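Local coordinates for D-alanyl-D-alanine carboxypeptidase (Vibrio cholerae, PDB 5TR7), which probably removes the terminal D-alanine from peptidoglycan precursor peptides, as a penicillin-binding serine carboxypeptidase of the PBP5 type, at residues 165-168 with 169-172; 185-188 with 189-192. All blocks are in the same frame, centred on the assembly; numbering follows the deposited sequence.

Both contacts are local ones in the penicillin-binding domain, and they come in series along the chain: contact 1 (165-172) is complete before contact 2 (185-192) begins, with the hairpin of strands 175-178 and 181-184 between them. Their centres lie 14 Å apart, yet they touch. Asn185 ND2 sits 3.2 Å from Tyr171 O, and a methyl of Leu190 packs against Ser172. Contact 1 is set among helices 37-50, 87-95 and 150-163, while contact 2 leans on strand 209-218 and helix 233-251. Contact 1 links its helices to edge strand 196-205 beside predicted active-site residues, and contact 2 touches the same strand, a little farther from them.

Contact 1: residues 165-168 with 169-172; sequences PEEY and AIYS
The short helix 165-168, which follows helix 150-163, and the residues after it lie beside the predicted active site of this PBP5-type domain. Ala169 N makes an i to i-4 bond to Pro165 O at 2.9 Å. The next two are i to i-3 bonds, Ile170 N to Glu167 O and Tyr171 N to Tyr168 O. The side chains divide the surroundings between them. With CG anti to its backbone N (chi1 -177°), Tyr168 sends its ring off to Ile161 and Ile200, and its hydroxyl to Asp198. Tyr171 has CG beside its N instead (chi1 -73°), which brings Tyr168 O to the edge of its ring, 3.5 Å from CD1; its hydroxyl bonds Ser42, and its side chain packs close to Lys201, the predicted substrate-binding residue. The two rings are inclined by only 24° but slid so far apart that they meet just at their CD1 atoms. On the side of helix 87-95, Ile170 lays CG1 and CD1 along the carbonyls of Glu166 and Glu167, and its side chain touches Ile95. Tyr168 O has a second donor besides Tyr171 N: a water 2.8 Å away, which also hydrogen-bonds Ser172 OG at 3.0 Å.

Contact 2: residues 185-188 with 189-192; sequences NRNG and LLWD. With NO2 (nitrite ion), chain F.
An Asx turn leading into a 3-10 turn forms one wall of the nitrite pocket, where the chain leaves strand 181-184 for strand 196-205. Asn185 OD1 accepts from Asn187 N at 3.0 Å in a nearly straight bond (168°), the donor tilted 25° from the amide plane. Its ND2 is held by Glu173 O, so both ends of the amide are fixed, and Leu190 CD1 rests 3.5 Å from ND2. Asn187 is the centre of an inverse gamma turn, closed by a weak bond from Gly188 N to Arg186 O. Beyond it the 3-10 winding is carried by Leu190 N to Asn187 O and Trp191 N to Gly188 O, the latter 2.9 Å long. The Asn187 side chain, with CG turned away from its own N (chi1 -179°), crosses that of Leu190 at about a right angle: OD1 takes a weak bond from Leu189 N, and ND2 packs on Leu190 CG. Trp191 turns the edge of its six-membered ring toward the start of the loop, with CZ3 at 3.4 Å from Asn185 O and the carbonyls of Asn187 and Gly188 also near the ring plane. Leu189 goes the other way, to Leu212 and helix 233-251. Nitrite, probably from the crystallisation liquor, receives a bond on O1 from Gly188 N at 2.9 Å and another bond from Arg236 NE. A backbone N-H and a guanidinium thus grip the ion, and the positive charge of Arg236 probably helps to offset its negative one.

Contact 1: residues 165-168 with 169-172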
loop_
_atom_site.group_PDB
_atom_site.type_symbol
_atom_site.label_atom_id
_atom_site.label_comp_id
_atom_site.label_asym_id
_atom_site.label_seq_id
_atom_site.Cartn_x
_atom_site.Cartn_y
_atom_site.Cartn_z
ATOM N N PRO A 165 -2.970 10.516 8.470
ATOM C CA PRO A 165 -2.422 11.500 7.444
ATOM C C PRO A 165 -0.884 11.627 7.415
ATOM O O PRO A 165 -0.304 11.691 6.364
ATOM C CB PRO A 165 -3.150 12.819 7.747
ATOM C CG PRO A 165 -3.824 12.617 9.162
ATOM C CD PRO A 165 -3.939 11.106 9.429
ATOM N N GLU A 166 -0.249 11.561 8.572
ATOM C CA GLU A 166 1.221 11.631 8.695
ATOM C C GLU A 166 1.854 10.448 8.071
ATOM O O GLU A 166 2.955 10.544 7.562
ATOM C CB GLU A 166 1.693 11.844 10.116
ATOM C CG GLU A 166 1.269 13.229 10.727
ATOM C CD GLU A 166 1.725 14.478 9.986
ATOM O OE1 GLU A 166 2.866 14.483 9.517
ATOM O OE2 GLU A 166 0.904 15.395 9.670
ATOM N N GLU A 167 1.154 9.335 8.090
ATOM C CA GLU A 167 1.680 8.178 7.412
ATOM C C GLU A 167 1.425 8.363 5.939
ATOM O O GLU A 167 2.313 8.104 5.145
ATOM C CB GLU A 167 0.975 6.879 7.790
ATOM C CG GLU A 167 1.564 5.880 8.708
ATOM C CD GLU A 167 3.026 5.422 8.472
ATOM O OE1 GLU A 167 3.457 4.268 7.935
ATOM O OE2 GLU A 167 3.664 6.233 9.162
ATOM N N TYR A 168 0.214 8.832 5.566
ATOM C CA TYR A 168 -0.163 8.968 4.140
ATOM C C TYR A 168 0.733 9.926 3.381
ATOM O O TYR A 168 0.980 9.712 2.203
ATOM C CB TYR A 168 -1.625 9.421 3.973
ATOM C CG TYR A 168 -2.007 9.483 2.528
ATOM C CD1 TYR A 168 -2.129 8.327 1.803
ATOM C CD2 TYR A 168 -2.166 10.719 1.854
ATOM C CE1 TYR A 168 -2.398 8.362 0.467
ATOM C CE2 TYR A 168 -2.382 10.748 0.487
ATOM C CZ TYR A 168 -2.516 9.543 -0.183
ATOM O OH TYR A 168 -2.807 9.466 -1.499
ATOM N N ALA A 169 1.215 10.962 4.060
ATOM C CA ALA A 169 2.064 11.954 3.372
ATOM C C ALA A 169 3.291 11.308 2.793
ATOM O O ALA A 169 3.787 11.691 1.723
ATOM C CB ALA A 169 2.487 13.072 4.305
ATOM N N ILE A 170 3.715 10.239 3.434
ATOM C CA ILE A 170 4.930 9.600 2.987
ATOM C C ILE A 170 4.793 8.935 1.586
ATOM O O ILE A 170 5.776 8.777 0.914
ATOM C CB ILE A 170 5.433 8.630 4.055
ATOM C CG1 ILE A 170 5.705 9.366 5.382
ATOM C CG2 ILE A 170 6.725 7.944 3.616
ATOM C CD1 ILE A 170 6.039 8.398 6.540
ATOM N N TYR A 171 3.566 8.648 1.137
ATOM C CA TYR A 171 3.340 7.967 -0.107
ATOM C C TYR A 171 3.640 8.835 -1.334
ATOM O O TYR A 171 3.723 8.322 -2.478
ATOM C CB TYR A 171 1.934 7.403 -0.119
ATOM C CG TYR A 171 1.730 6.172 0.782
ATOM C CD1 TYR A 171 1.423 6.257 2.124
ATOM C CD2 TYR A 171 1.849 4.928 0.266
ATOM C CE1 TYR A 171 1.230 5.101 2.901
ATOM C CE2 TYR A 171 1.667 3.776 0.991
ATOM C CZ TYR A 171 1.338 3.861 2.298
ATOM O OH TYR A 171 1.192 2.691 2.926
ATOM N N SER A 172 3.795 10.151 -1.123
ATOM C CA SER A 172 4.096 11.005 -2.256
ATOM C C SER A 172 5.555 11.311 -2.358
ATOM O O SER A 172 5.953 12.039 -3.272
ATOM C CB SER A 172 3.265 12.256 -2.258
ATOM O OG SER A 172 3.422 12.882 -1.057
HETATM O O HOH W 1 0.995 11.541 0.117
#

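Contact 2: residues 185-188 with 189-192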
loop_
_atom_site.group_PDB
_atom_site.type_symbol
_atom_site.label_atom_id
_atom_site.label_comp_id
_atom_site.label_asym_id
_atom_site.label_seq_id
_atom_site.Cartn_x
_atom_site.Cartn_y
_atom_site.Cartn_z
ATOM N N ASN A 185 10.116 5.453 -5.856
ATOM C CA ASN A 185 8.754 5.078 -5.671
ATOM C C ASN A 185 8.252 4.639 -7.037
ATOM O O ASN A 185 8.376 5.399 -7.978
ATOM C CB ASN A 185 7.953 6.300 -5.182
ATOM C CG ASN A 185 6.632 5.946 -4.688
ATOM O OD1 ASN A 185 5.950 5.102 -5.278
ATOM N ND2 ASN A 185 6.234 6.583 -3.545
ATOM N N ARG A 186 7.745 3.423 -7.148
ATOM C CA ARG A 186 7.220 2.830 -8.385
ATOM C C ARG A 186 5.881 3.401 -8.833
ATOM O O ARG A 186 5.369 3.028 -9.885
ATOM C CB ARG A 186 7.031 1.315 -8.137
ATOM C CG ARG A 186 8.245 0.415 -8.118
ATOM C CD ARG A 186 8.345 -0.372 -9.455
ATOM N NE ARG A 186 8.710 -1.776 -9.227
ATOM C CZ ARG A 186 8.442 -2.823 -10.032
ATOM N NH1 ARG A 186 8.799 -4.034 -9.661
ATOM N NH2 ARG A 186 7.789 -2.727 -11.164
ATOM N N ASN A 187 5.224 4.260 -8.028
ATOM C CA ASN A 187 4.003 4.898 -8.501
ATOM C C ASN A 187 4.365 6.091 -9.438
ATOM O O ASN A 187 4.562 7.240 -9.010
ATOM C CB ASN A 187 3.201 5.354 -7.315
ATOM C CG ASN A 187 1.920 6.008 -7.686
ATOM O OD1 ASN A 187 1.467 5.946 -8.822
ATOM N ND2 ASN A 187 1.292 6.643 -6.698
ATOM N N GLY A 188 4.479 5.783 -10.706
ATOM C CA GLY A 188 4.847 6.733 -11.750
ATOM C C GLY A 188 3.901 7.907 -11.881
ATOM O O GLY A 188 4.324 9.009 -12.237
ATOM N N LEU A 189 2.639 7.713 -11.485
ATOM C CA LEU A 189 1.687 8.822 -11.525
ATOM C C LEU A 189 2.062 9.988 -10.634
ATOM O O LEU A 189 1.581 11.107 -10.856
ATOM C CB LEU A 189 0.262 8.359 -11.248
ATOM C CG LEU A 189 -0.400 7.521 -12.363
ATOM C CD1 LEU A 189 -1.785 7.204 -11.883
ATOM C CD2 LEU A 189 -0.487 8.226 -13.727
ATOM N N LEU A 190 2.982 9.775 -9.694
ATOM C CA LEU A 190 3.465 10.881 -8.840
ATOM C C LEU A 190 4.173 11.960 -9.671
ATOM O O LEU A 190 4.258 13.082 -9.233
ATOM C CB LEU A 190 4.434 10.366 -7.820
ATOM C CG LEU A 190 3.832 9.458 -6.739
ATOM C CD1 LEU A 190 4.980 8.871 -5.899
ATOM C CD2 LEU A 190 2.825 10.194 -5.868
ATOM N N TRP A 191 4.693 11.585 -10.856
ATOM C CA TRP A 191 5.424 12.498 -11.744
ATOM C C TRP A 191 4.516 13.172 -12.794
ATOM O O TRP A 191 4.961 14.040 -13.548
ATOM C CB TRP A 191 6.525 11.690 -12.470
ATOM C CG TRP A 191 7.745 11.457 -11.680
ATOM C CD1 TRP A 191 8.874 12.223 -11.711
ATOM C CD2 TRP A 191 8.001 10.417 -10.733
ATOM N NE1 TRP A 191 9.816 11.713 -10.861
ATOM C CE2 TRP A 191 9.305 10.616 -10.234
ATOM C CE3 TRP A 191 7.268 9.318 -10.272
ATOM C CZ2 TRP A 191 9.883 9.781 -9.276
ATOM C CZ3 TRP A 191 7.842 8.499 -9.287
ATOM C CH2 TRP A 191 9.145 8.696 -8.860
ATOM N N ASP A 192 3.266 12.736 -12.890
ATOM C CA ASP A 192 2.345 13.316 -13.858
ATOM C C ASP A 192 1.993 14.754 -13.459
ATOM O O ASP A 192 1.383 15.019 -12.431
ATOM C CB ASP A 192 1.087 12.465 -13.975
ATOM C CG ASP A 192 0.156 12.912 -15.069
ATOM O OD1 ASP A 192 -0.103 14.111 -15.274
ATOM O OD2 ASP A 192 -0.362 12.008 -15.708
HETATM N N NO2 F . 3.344 2.607 -12.158
HETATM O O1 NO2 F . 4.012 3.557 -12.511
HETATM O O2 NO2 F . 3.820 1.414 -12.675
#